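Local coordinates for protein ORF14 (Streptomyces clavuligerus, PDB 2WPX) that binds acetyl-CoA and is probably an acyltransferase, a tandem GNAT protein belonging to the clavulanic acid biosynthesis pathway, at residues G6-V11 and W62-G67; M28-E33 and L91-R96; V183-I188 and A235-A240; G250-S255 and L283-N288. All blocks are in the same frame, centred on the assembly; numbering follows the deposited sequence.

Contact 1 of 4, residues G6-V11 and W62-G67; sequences GELEFV and WVVRSG
The first strand of the N-terminal GNAT fold, 9-12, pairs antiparallel here with strand 57-66, the edge pairing with which this acetyltransferase fold opens. The two short axes approach to 4.7 Å and run at 149°. Glu9-Arg65 and Val11-Val63 are hydrogen-bonded pairs, the first with Arg65 N 2.7 Å from Glu9 O; Phe10-Val64 between them is a non-hydrogen-bonded pair. Phe10 and Val64 share one face of the ladder. Val64 CG2, anti to the backbone N, sits over the centre of the Phe10 ring, 4.0 Å from its centroid and 12° off the normal, a CH-pi contact; the same methyl lies 3.6 Å from Leu8 CB. Helix 101-115 covers this side, His108 stacking on Phe10 and meeting Trp62 edge-to-face. The other face carries Val63, Val11, Glu9 and Arg65. Here Val11 CG1 meets Val63 CG2 at 3.6 Å and lies over one face of the Arg65 guanidinium. At the exposed end of the ladder, one water links Glu7 O with Ser66 OG and a second runs from Glu7 O to Gly67 N. Glu9 and Arg65 form a salt bridge: the Glu9 chain is extended beyond CG while that of Arg65 bends at chi3, -57°, turning NE and NH2 to the carboxylate. Both nitrogens hydrogen-bond to Glu9 OE2 from the same face of its plane, Arg65 NH2 at 2.8 Å and Arg65 NE at 2.9 Å.

Contact 2 of 4, residues M28-E33 and L91-R96; sequences MALAAE and LVHPGR. With ACO (acetyl coenzyme *a), chain C.
Ala31 and Met28, one turn apart on helix 18-33, pack against the two methyls of Leu91, and this apolar cluster is the close-fitting part of the contact. Leu91 CD1 lies 3.8 Å from Met28 CG, the two side chains crossing at about a right angle, while Leu91 CD2 faces Ala31 CB at 4.0 Å. CG of Leu91 stands anti to its own nitrogen (chi1 -174°), which carries both methyls out toward the helix. Leu27, just before Met28 in the same helix, touches Leu91 as well. Past Ala31 the fit is looser: Pro94 CD is 4.2 Å from Ala31 CB, and on the partly exposed side Leu30 points at the Pro94 ring with a separation too short to be trusted in the model. No hydrogen bond joins the two segments. The strand ends at Val92 and gives way to a type I turn from His93 to Arg96, closed by Arg96 N to His93 O at 2.6 Å. This is the point in the GNAT fold where strand 84-92 leads into the acetyl-CoA site. Val92, directed away from the helix, donates its N-H to O9P of the cofactor at 2.9 Å and 151°, and Val92 CG1 comes within 3.2 Å of the phosphate oxygen O5A. Leu90 O and the amides of Arg98, Gly100, Gly102 and Arg103 supply further hydrogen bonds to the same molecule.

Contact 3 of 4, residues V183-I188 and A235-A240; sequences VTWGTI and AYHTGA
His237 lays its side chain across Trp185, its partner in a hydrogen-bonded pair of antiparallel strands. CB comes first: it stands over the five-membered ring of Trp185, 3.3 Å from the centroid and 14° off the normal, in CH-pi geometry. CG follows at 3.1 Å from Trp185 NE1, which lies over the imidazole face, offset toward the rim. The two rings form an offset stack, planes at 15°. A chi1 of -57° sets CG beside the backbone N, and from there ND1 is directed back at the neighbouring strand. ND1 donates to Trp185 O at 3.2 Å, the acceptor lying in the imidazole plane although the donor stands well above the carbonyl plane, and more weakly to Gly186 O at 2.6 Å. Farther out, CE1 also borders Gly186 O, whereas CD2 and NE2 have Trp185 NE1 as their nearest atom. Because His237 N donates to Trp185 O too, that carbonyl accepts twice from one residue. These antiparallel strands, 180-185 and 234-242, begin the C-terminal GNAT-family unit, and 180-185 is an outermost strand within this chain. Val183 and Gly239 make the next hydrogen-bonded pair, Gly239 N to Val183 O being 2.6 Å. Tyr193 lies nearly parallel to the Trp185 ring, and Tyr251 touches both Trp185 and His237. Beyond the strand's end, Ala235 N donates to Thr187 OG1 at 3.2 Å, and a water donates to Ala235 O at 2.7 Å.

Contact 4 of 4, residues G250-S255 and L283-N288; sequences GYTSVS and LLKLAN
Leu284 is the first residue of helix segment 283-288 to touch strand segment 250-255, and it does so with a methyl laid on the backbone. With CG anti to the carbonyl carbon (chi1 -77°) and an extended chi2 the chain reaches the strand, and CD1 ends at the peptide between Gly250 and Tyr251, 3.4 Å from Gly250 C and 3.3 Å from Tyr251 N. The methyl thus lies against bare backbone at Gly250, which has no side chain. Leu284 CB also borders the methyl of Thr252, CG2, at 3.9 Å, and the carbonyl Leu284 O lies 3.5 Å from that methyl. Lys285 comes next but only skirts the strand, its CG 4.4 Å from Thr252 OG1. Its amino group instead donates to Thr269 OG1, the hydroxyl that also pairs with Thr252 OG1, so both polar ends gather at one threonine of the adjacent strand. One turn after Leu284, Asn288 brings its CB to 3.6 Å from Thr252 CG2, so this methyl touches both Leu284 and Asn288. The Asn288 amide reaches the backbone around Ser253 and Val254, but its orientation is uncertain. No clear hydrogen bond crosses the interface. The short axes are 8.0 Å apart at their closest and inclined at 37°, a helix lying over strands as in the GNAT-family fold. Leu284 also reaches Thr238 and Ala240 of strand 234-242 and Leu182 of strand 180-185, while Lys285 borders helix 311-319, so helix 280-295 spans three strands and meets a second helix.

Overall arrangement
Contacts 1 and 2 belong to the N-terminal GNAT unit and contacts 3 and 4 to the C-terminal one, on opposite sides of the chain's centre; centres of contacts 1 and 3 are about 44 Å apart. Contact 1, at the surface, and contact 3, buried, are strand pairings held by backbone hydrogen bonds, to which contact 1 adds a salt bridge and contact 3 an offset Trp-His stack. Contact 2, partly buried beside acetyl-CoA, joins methyls across helix and strand end; contact 4, buried and away from that site, lays a leucine methyl on strand backbone and adds threonine and asparagine side chains. Contacts 3 and 4 adjoin through neighbouring strands 234-242 and 247-256; contacts 1 and 2 approach without touching.

Contact 1 of 4, residues G6-V11 and W62-G67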
# COMPACT_ATOMS: atom_id res chain seq x y z
N GLY A 6 -12.78 -24.94 17.43
CA GLY A 6 -12.38 -26.08 18.29
C GLY A 6 -10.96 -25.69 18.68
O GLY A 6 -10.68 -24.52 18.85
N GLU A 7 -10.04 -26.63 18.79
CA GLU A 7 -8.68 -26.26 19.19
C GLU A 7 -7.91 -25.50 18.10
O GLU A 7 -7.60 -26.03 17.03
CB GLU A 7 -7.91 -27.51 19.57
CG GLU A 7 -8.09 -27.90 21.01
CD GLU A 7 -7.02 -27.28 21.89
OE1 GLU A 7 -5.85 -27.74 21.80
OE2 GLU A 7 -7.33 -26.33 22.65
N LEU A 8 -7.56 -24.27 18.37
CA LEU A 8 -6.77 -23.54 17.37
C LEU A 8 -5.31 -23.55 17.78
O LEU A 8 -4.99 -23.25 18.91
CB LEU A 8 -7.25 -22.11 17.23
CG LEU A 8 -8.69 -21.97 16.72
CD1 LEU A 8 -9.29 -20.59 17.09
CD2 LEU A 8 -8.79 -22.27 15.22
N GLU A 9 -4.45 -23.90 16.84
CA GLU A 9 -3.02 -23.87 17.05
C GLU A 9 -2.40 -22.60 16.38
O GLU A 9 -2.60 -22.37 15.18
CB GLU A 9 -2.44 -25.12 16.44
CG GLU A 9 -1.13 -25.56 17.01
CD GLU A 9 -0.40 -26.40 15.99
OE1 GLU A 9 0.76 -26.80 16.27
OE2 GLU A 9 -0.98 -26.63 14.89
N PHE A 10 -1.70 -21.78 17.16
CA PHE A 10 -0.91 -20.64 16.65
C PHE A 10 0.54 -21.04 16.45
O PHE A 10 1.21 -21.44 17.38
CB PHE A 10 -0.99 -19.44 17.59
CG PHE A 10 -2.37 -18.88 17.71
CD1 PHE A 10 -2.80 -17.87 16.85
CD2 PHE A 10 -3.26 -19.38 18.66
CE1 PHE A 10 -4.09 -17.35 16.94
CE2 PHE A 10 -4.57 -18.87 18.77
CZ PHE A 10 -4.99 -17.85 17.89
N VAL A 11 1.01 -20.95 15.22
CA VAL A 11 2.37 -21.31 14.87
C VAL A 11 2.96 -20.10 14.11
O VAL A 11 2.27 -19.50 13.30
CB VAL A 11 2.33 -22.59 13.95
CG1 VAL A 11 1.07 -22.60 13.22
CG2 VAL A 11 3.50 -22.62 12.94
N TRP A 62 2.10 -14.71 11.97
CA TRP A 62 1.56 -15.96 12.47
C TRP A 62 0.51 -16.57 11.54
O TRP A 62 -0.18 -15.86 10.79
CB TRP A 62 0.90 -15.68 13.79
CG TRP A 62 1.89 -15.30 14.83
CD1 TRP A 62 2.50 -14.08 15.02
CD2 TRP A 62 2.38 -16.15 15.84
NE1 TRP A 62 3.33 -14.12 16.12
CE2 TRP A 62 3.29 -15.39 16.64
CE3 TRP A 62 2.12 -17.49 16.19
CZ2 TRP A 62 3.96 -15.94 17.73
CZ3 TRP A 62 2.77 -18.03 17.29
CH2 TRP A 62 3.69 -17.25 18.04
N VAL A 63 0.38 -17.89 11.59
CA VAL A 63 -0.82 -18.53 11.10
C VAL A 63 -1.58 -19.23 12.20
O VAL A 63 -1.05 -19.49 13.30
CB VAL A 63 -0.54 -19.51 9.92
CG1 VAL A 63 -0.06 -18.76 8.70
CG2 VAL A 63 0.43 -20.61 10.35
N VAL A 64 -2.84 -19.56 11.91
CA VAL A 64 -3.59 -20.37 12.87
C VAL A 64 -4.06 -21.67 12.18
O VAL A 64 -4.50 -21.65 11.03
CB VAL A 64 -4.70 -19.60 13.59
CG1 VAL A 64 -5.84 -19.21 12.65
CG2 VAL A 64 -5.20 -20.42 14.79
N ARG A 65 -3.89 -22.79 12.87
CA ARG A 65 -4.24 -24.06 12.30
C ARG A 65 -5.40 -24.75 13.01
O ARG A 65 -5.62 -24.61 14.23
CB ARG A 65 -3.02 -24.98 12.26
CG ARG A 65 -1.91 -24.42 11.37
CD ARG A 65 -0.96 -25.50 10.94
NE ARG A 65 -0.39 -26.14 12.11
CZ ARG A 65 0.88 -26.51 12.22
NH1 ARG A 65 1.76 -26.28 11.24
NH2 ARG A 65 1.28 -27.06 13.35
N SER A 66 -6.19 -25.45 12.22
CA SER A 66 -7.28 -26.22 12.78
C SER A 66 -7.22 -27.58 12.13
O SER A 66 -7.32 -27.70 10.90
CB SER A 66 -8.64 -25.52 12.53
OG SER A 66 -9.72 -26.29 13.02
N GLY A 67 -7.08 -28.61 12.95
CA GLY A 67 -6.91 -29.96 12.45
C GLY A 67 -5.69 -30.02 11.54
O GLY A 67 -5.72 -30.67 10.49
O HOH W 1 -9.95 -26.43 15.55
O HOH W 2 -7.04 -28.94 15.77

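Contact 2 of 4, residues M28-E33 and L91-R96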
# COMPACT_ATOMS: atom_id res chain seq x y z
N MET A 28 -4.50 -17.11 0.94
CA MET A 28 -4.67 -15.79 0.38
C MET A 28 -5.33 -15.85 -1.01
O MET A 28 -6.30 -15.12 -1.27
CB MET A 28 -3.36 -14.97 0.36
CG MET A 28 -2.99 -14.42 1.73
SD MET A 28 -1.47 -13.46 1.66
CE MET A 28 -0.29 -14.71 1.15
N ALA A 29 -4.78 -16.67 -1.89
CA ALA A 29 -5.35 -16.86 -3.24
C ALA A 29 -6.84 -17.18 -3.18
O ALA A 29 -7.65 -16.65 -3.96
CB ALA A 29 -4.60 -17.99 -3.96
N LEU A 30 -7.23 -18.05 -2.25
CA LEU A 30 -8.65 -18.39 -2.09
C LEU A 30 -9.48 -17.26 -1.51
O LEU A 30 -10.57 -17.00 -2.01
CB LEU A 30 -8.81 -19.70 -1.33
CG LEU A 30 -10.12 -20.47 -1.16
CD1 LEU A 30 -11.02 -19.77 -0.16
CD2 LEU A 30 -10.89 -20.77 -2.46
N ALA A 31 -9.01 -16.57 -0.48
CA ALA A 31 -9.81 -15.45 0.10
C ALA A 31 -9.95 -14.30 -0.89
O ALA A 31 -10.95 -13.59 -0.85
CB ALA A 31 -9.25 -14.90 1.46
N ALA A 32 -8.94 -14.10 -1.74
CA ALA A 32 -9.02 -13.02 -2.73
C ALA A 32 -10.10 -13.27 -3.81
O ALA A 32 -10.53 -12.34 -4.48
CB ALA A 32 -7.63 -12.74 -3.36
N GLU A 33 -10.56 -14.50 -3.98
CA GLU A 33 -11.68 -14.72 -4.93
C GLU A 33 -12.94 -14.01 -4.47
O GLU A 33 -13.74 -13.57 -5.31
CB GLU A 33 -11.97 -16.21 -5.16
CG GLU A 33 -10.70 -16.94 -5.57
CD GLU A 33 -10.91 -18.40 -5.78
OE1 GLU A 33 -9.89 -19.08 -6.01
OE2 GLU A 33 -12.05 -18.89 -5.72
N LEU A 91 -6.74 -12.46 8.52
CA LEU A 91 -7.49 -13.13 7.47
C LEU A 91 -8.00 -14.53 7.93
O LEU A 91 -7.27 -15.32 8.55
CB LEU A 91 -6.60 -13.26 6.23
CG LEU A 91 -7.11 -13.79 4.88
CD1 LEU A 91 -6.08 -13.68 3.80
CD2 LEU A 91 -7.40 -15.24 5.03
N VAL A 92 -9.27 -14.82 7.67
CA VAL A 92 -9.86 -16.09 8.09
C VAL A 92 -10.35 -16.76 6.81
O VAL A 92 -10.90 -16.10 5.92
CB VAL A 92 -10.98 -15.82 9.14
CG1 VAL A 92 -11.81 -17.06 9.43
CG2 VAL A 92 -10.39 -15.32 10.45
N HIS A 93 -10.03 -18.04 6.67
CA HIS A 93 -10.44 -18.85 5.52
C HIS A 93 -11.95 -18.68 5.30
O HIS A 93 -12.77 -18.89 6.22
CB HIS A 93 -10.03 -20.33 5.76
CG HIS A 93 -10.42 -21.30 4.66
ND1 HIS A 93 -9.52 -22.20 4.12
CD2 HIS A 93 -11.62 -21.57 4.08
CE1 HIS A 93 -10.13 -22.94 3.20
NE2 HIS A 93 -11.41 -22.59 3.17
N PRO A 94 -12.34 -18.30 4.07
CA PRO A 94 -13.70 -17.96 3.65
C PRO A 94 -14.68 -19.04 3.99
O PRO A 94 -15.88 -18.74 4.08
CB PRO A 94 -13.62 -17.87 2.11
CG PRO A 94 -12.27 -18.32 1.74
CD PRO A 94 -11.39 -18.16 2.96
N GLY A 95 -14.17 -20.26 4.17
CA GLY A 95 -14.99 -21.43 4.49
C GLY A 95 -15.17 -21.61 5.97
O GLY A 95 -16.03 -22.38 6.38
N ARG A 96 -14.40 -20.87 6.79
CA ARG A 96 -14.45 -21.07 8.27
C ARG A 96 -14.77 -19.81 9.04
O ARG A 96 -14.31 -19.64 10.19
CB ARG A 96 -13.12 -21.67 8.79
CG ARG A 96 -12.62 -22.87 7.98
CD ARG A 96 -12.88 -24.19 8.71
NE ARG A 96 -14.28 -24.46 8.93
CZ ARG A 96 -14.83 -24.81 10.10
NH1 ARG A 96 -14.10 -24.97 11.18
NH2 ARG A 96 -16.13 -25.05 10.16
N1A ACO C . -21.09 -9.40 8.98
C2A ACO C . -21.53 -8.87 10.12
N3A ACO C . -20.91 -9.02 11.30
C4A ACO C . -19.76 -9.69 11.37
C5A ACO C . -19.27 -10.24 10.19
C6A ACO C . -19.95 -10.08 8.99
N6A ACO C . -19.46 -10.61 7.87
N7A ACO C . -18.14 -10.88 10.48
C8A ACO C . -17.90 -10.70 11.78
N9A ACO C . -18.87 -9.99 12.31
C1B ACO C . -18.85 -9.68 13.76
C2B ACO C . -19.89 -10.38 14.62
O2B ACO C . -20.02 -9.64 15.83
C3B ACO C . -19.17 -11.65 14.94
O3B ACO C . -19.53 -12.18 16.20
P3B ACO C . -20.66 -13.31 16.23
O7A ACO C . -21.00 -14.03 17.66
O8A ACO C . -21.72 -13.18 15.10
O9A ACO C . -21.52 -12.20 16.76
C4B ACO C . -17.73 -11.19 15.20
O4B ACO C . -17.52 -10.05 14.34
C5B ACO C . -17.37 -12.61 14.69
O5B ACO C . -16.11 -12.68 14.42
P1A ACO C . -15.46 -14.03 14.17
O1A ACO C . -14.22 -14.08 15.18
O2A ACO C . -16.34 -15.28 14.13
O3A ACO C . -15.18 -13.77 12.66
P2A ACO C . -14.31 -14.29 11.47
O4A ACO C . -15.41 -14.68 10.41
O5A ACO C . -13.45 -15.47 11.74
O6A ACO C . -13.69 -12.85 10.95
CBP ACO C . -13.19 -11.22 9.22
CCP ACO C . -12.74 -12.52 9.93
CDP ACO C . -14.33 -11.12 10.21
CEP ACO C . -11.91 -10.61 9.64
CAP ACO C . -13.31 -12.06 7.92
OAP ACO C . -14.39 -11.53 7.21
C9P ACO C . -12.08 -11.88 7.01
O9P ACO C . -11.10 -12.60 7.13
N8P ACO C . -12.24 -11.05 5.98
C7P ACO C . -11.15 -10.74 5.03
C6P ACO C . -10.05 -10.11 5.88
C5P ACO C . -10.41 -8.78 6.51
O5P ACO C . -11.11 -7.95 5.95
N4P ACO C . -9.87 -8.58 7.67
C3P ACO C . -9.96 -7.28 8.31
C2P ACO C . -10.67 -7.34 9.64
S1P ACO C . -10.60 -5.61 10.16
C ACO C . -9.45 -5.75 11.41
O ACO C . -8.74 -6.76 11.45
CH3 ACO C . -9.42 -4.63 12.45

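Contact 3 of 4, residues V183-I188 and A235-A240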
# COMPACT_ATOMS: atom_id res chain seq x y z
N VAL A 183 12.63 14.07 -16.46
CA VAL A 183 13.60 12.94 -16.32
C VAL A 183 12.87 11.64 -15.88
O VAL A 183 11.80 11.68 -15.22
CB VAL A 183 14.75 13.31 -15.32
CG1 VAL A 183 14.21 13.40 -13.88
CG2 VAL A 183 15.93 12.33 -15.37
N THR A 184 13.43 10.48 -16.23
CA THR A 184 12.86 9.17 -15.87
C THR A 184 13.95 8.28 -15.31
O THR A 184 15.12 8.41 -15.68
CB THR A 184 12.25 8.40 -17.09
OG1 THR A 184 13.29 8.11 -18.06
CG2 THR A 184 11.14 9.23 -17.75
N TRP A 185 13.56 7.38 -14.42
CA TRP A 185 14.48 6.34 -13.94
C TRP A 185 13.68 5.12 -13.40
O TRP A 185 12.50 5.26 -13.04
CB TRP A 185 15.39 6.92 -12.86
CG TRP A 185 14.72 7.31 -11.61
CD1 TRP A 185 14.38 6.49 -10.59
CD2 TRP A 185 14.34 8.63 -11.21
NE1 TRP A 185 13.84 7.20 -9.56
CE2 TRP A 185 13.80 8.52 -9.91
CE3 TRP A 185 14.42 9.89 -11.81
CZ2 TRP A 185 13.32 9.62 -9.21
CZ3 TRP A 185 13.96 10.98 -11.11
CH2 TRP A 185 13.41 10.83 -9.82
N GLY A 186 14.35 3.97 -13.35
CA GLY A 186 13.73 2.68 -13.05
C GLY A 186 13.61 2.45 -11.55
O GLY A 186 13.20 3.37 -10.79
N THR A 187 13.99 1.25 -11.11
CA THR A 187 13.70 0.81 -9.78
C THR A 187 14.59 1.48 -8.78
O THR A 187 14.19 1.70 -7.65
CB THR A 187 13.89 -0.73 -9.70
OG1 THR A 187 13.06 -1.33 -10.72
CG2 THR A 187 13.47 -1.25 -8.38
N ILE A 188 15.81 1.81 -9.18
CA ILE A 188 16.74 2.41 -8.25
C ILE A 188 16.85 3.87 -8.62
O ILE A 188 17.04 4.22 -9.80
CB ILE A 188 18.16 1.71 -8.33
CG1 ILE A 188 18.07 0.20 -8.10
CG2 ILE A 188 19.15 2.41 -7.41
CD1 ILE A 188 17.43 -0.14 -6.72
N ALA A 235 9.96 -0.73 -10.41
CA ALA A 235 9.32 0.58 -10.32
C ALA A 235 9.67 1.50 -11.49
O ALA A 235 10.65 1.26 -12.19
CB ALA A 235 9.64 1.25 -8.97
N TYR A 236 8.83 2.50 -11.72
CA TYR A 236 9.03 3.40 -12.86
C TYR A 236 8.84 4.85 -12.39
O TYR A 236 7.81 5.17 -11.75
CB TYR A 236 8.05 3.08 -14.00
CG TYR A 236 8.26 1.75 -14.66
CD1 TYR A 236 7.71 0.57 -14.10
CD2 TYR A 236 8.99 1.65 -15.83
CE1 TYR A 236 7.89 -0.66 -14.71
CE2 TYR A 236 9.17 0.41 -16.44
CZ TYR A 236 8.63 -0.72 -15.86
OH TYR A 236 8.79 -1.91 -16.44
N HIS A 237 9.83 5.70 -12.65
CA HIS A 237 9.82 7.08 -12.14
C HIS A 237 9.96 8.12 -13.25
O HIS A 237 10.72 7.94 -14.18
CB HIS A 237 10.94 7.31 -11.15
CG HIS A 237 10.91 6.37 -9.99
ND1 HIS A 237 11.48 5.11 -10.04
CD2 HIS A 237 10.36 6.48 -8.75
CE1 HIS A 237 11.30 4.50 -8.88
NE2 HIS A 237 10.64 5.32 -8.08
N THR A 238 9.16 9.18 -13.15
CA THR A 238 9.33 10.38 -13.94
C THR A 238 9.43 11.56 -12.98
O THR A 238 8.71 11.65 -11.99
CB THR A 238 8.14 10.61 -14.85
OG1 THR A 238 8.02 9.48 -15.74
CG2 THR A 238 8.32 11.94 -15.67
N GLY A 239 10.38 12.44 -13.24
CA GLY A 239 10.61 13.62 -12.42
C GLY A 239 10.63 14.89 -13.26
O GLY A 239 10.90 14.87 -14.45
N ALA A 240 10.27 16.00 -12.64
CA ALA A 240 10.32 17.24 -13.38
C ALA A 240 11.38 18.10 -12.74
O ALA A 240 11.35 18.31 -11.52
CB ALA A 240 9.00 17.94 -13.35
O HOH W 3 11.93 -0.44 -13.85

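Contact 4 of 4, residues G250-S255 and L283-N288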
# COMPACT_ATOMS: atom_id res chain seq x y z
N GLY A 250 9.00 18.11 -9.12
CA GLY A 250 7.97 17.10 -9.01
C GLY A 250 8.43 15.71 -9.39
O GLY A 250 9.43 15.53 -10.12
N TYR A 251 7.68 14.73 -8.89
CA TYR A 251 7.88 13.40 -9.37
C TYR A 251 6.77 12.44 -9.00
O TYR A 251 5.86 12.76 -8.25
CB TYR A 251 9.24 12.92 -8.91
CG TYR A 251 9.18 12.00 -7.76
CD1 TYR A 251 8.60 12.39 -6.58
CD2 TYR A 251 9.72 10.74 -7.85
CE1 TYR A 251 8.54 11.51 -5.52
CE2 TYR A 251 9.69 9.89 -6.80
CZ TYR A 251 9.08 10.27 -5.65
OH TYR A 251 9.06 9.37 -4.61
N THR A 252 6.87 11.24 -9.52
CA THR A 252 5.81 10.30 -9.44
C THR A 252 6.37 8.90 -9.72
O THR A 252 7.46 8.77 -10.26
CB THR A 252 4.70 10.66 -10.47
OG1 THR A 252 3.57 9.82 -10.27
CG2 THR A 252 5.19 10.47 -11.89
N SER A 253 5.64 7.86 -9.35
CA SER A 253 6.09 6.48 -9.56
C SER A 253 4.94 5.48 -9.75
O SER A 253 3.85 5.65 -9.18
CB SER A 253 6.88 6.01 -8.34
OG SER A 253 6.08 6.23 -7.20
N VAL A 254 5.23 4.44 -10.54
CA VAL A 254 4.48 3.21 -10.60
C VAL A 254 5.36 2.01 -10.09
O VAL A 254 6.61 1.93 -10.32
CB VAL A 254 3.92 2.93 -12.03
CG1 VAL A 254 3.21 1.59 -12.10
CG2 VAL A 254 2.91 4.02 -12.43
N SER A 255 4.69 1.08 -9.42
CA SER A 255 5.32 -0.08 -8.86
C SER A 255 4.64 -1.25 -9.58
O SER A 255 3.44 -1.22 -9.84
CB SER A 255 5.01 -0.07 -7.34
OG SER A 255 5.44 -1.23 -6.72
N LEU A 283 1.11 16.26 -16.02
CA LEU A 283 2.16 15.95 -16.97
C LEU A 283 2.93 14.74 -16.47
O LEU A 283 3.18 13.82 -17.21
CB LEU A 283 3.12 17.13 -17.12
CG LEU A 283 4.46 16.75 -17.76
CD1 LEU A 283 4.28 16.49 -19.25
CD2 LEU A 283 5.48 17.84 -17.52
N LEU A 284 3.31 14.77 -15.19
CA LEU A 284 4.01 13.68 -14.56
C LEU A 284 3.26 12.31 -14.64
O LEU A 284 3.84 11.31 -15.04
CB LEU A 284 4.39 14.09 -13.12
CG LEU A 284 5.59 15.04 -13.03
CD1 LEU A 284 5.84 15.41 -11.58
CD2 LEU A 284 6.90 14.46 -13.65
N LYS A 285 1.98 12.25 -14.31
CA LYS A 285 1.28 10.95 -14.36
C LYS A 285 1.18 10.39 -15.75
O LYS A 285 1.35 9.18 -15.95
CB LYS A 285 -0.12 11.00 -13.75
CG LYS A 285 -0.10 11.23 -12.28
CD LYS A 285 -1.52 11.50 -11.87
CE LYS A 285 -1.82 10.89 -10.51
NZ LYS A 285 -1.36 11.89 -9.57
N LEU A 286 0.94 11.28 -16.73
CA LEU A 286 0.78 10.84 -18.10
C LEU A 286 2.11 10.45 -18.68
O LEU A 286 2.19 9.42 -19.37
CB LEU A 286 0.12 11.89 -18.96
CG LEU A 286 -1.37 11.95 -18.74
CD1 LEU A 286 -1.82 13.22 -19.40
CD2 LEU A 286 -2.07 10.75 -19.37
N ALA A 287 3.16 11.22 -18.42
CA ALA A 287 4.49 10.82 -18.93
C ALA A 287 4.93 9.52 -18.26
O ALA A 287 5.45 8.65 -18.93
CB ALA A 287 5.57 11.97 -18.69
N ASN A 288 4.75 9.39 -16.94
CA ASN A 288 5.12 8.13 -16.27
C ASN A 288 4.29 6.92 -16.72
O ASN A 288 4.81 5.82 -16.81
CB ASN A 288 5.03 8.24 -14.75
CG ASN A 288 6.07 7.36 -14.03
OD1 ASN A 288 5.78 6.76 -12.98
ND2 ASN A 288 7.30 7.29 -14.58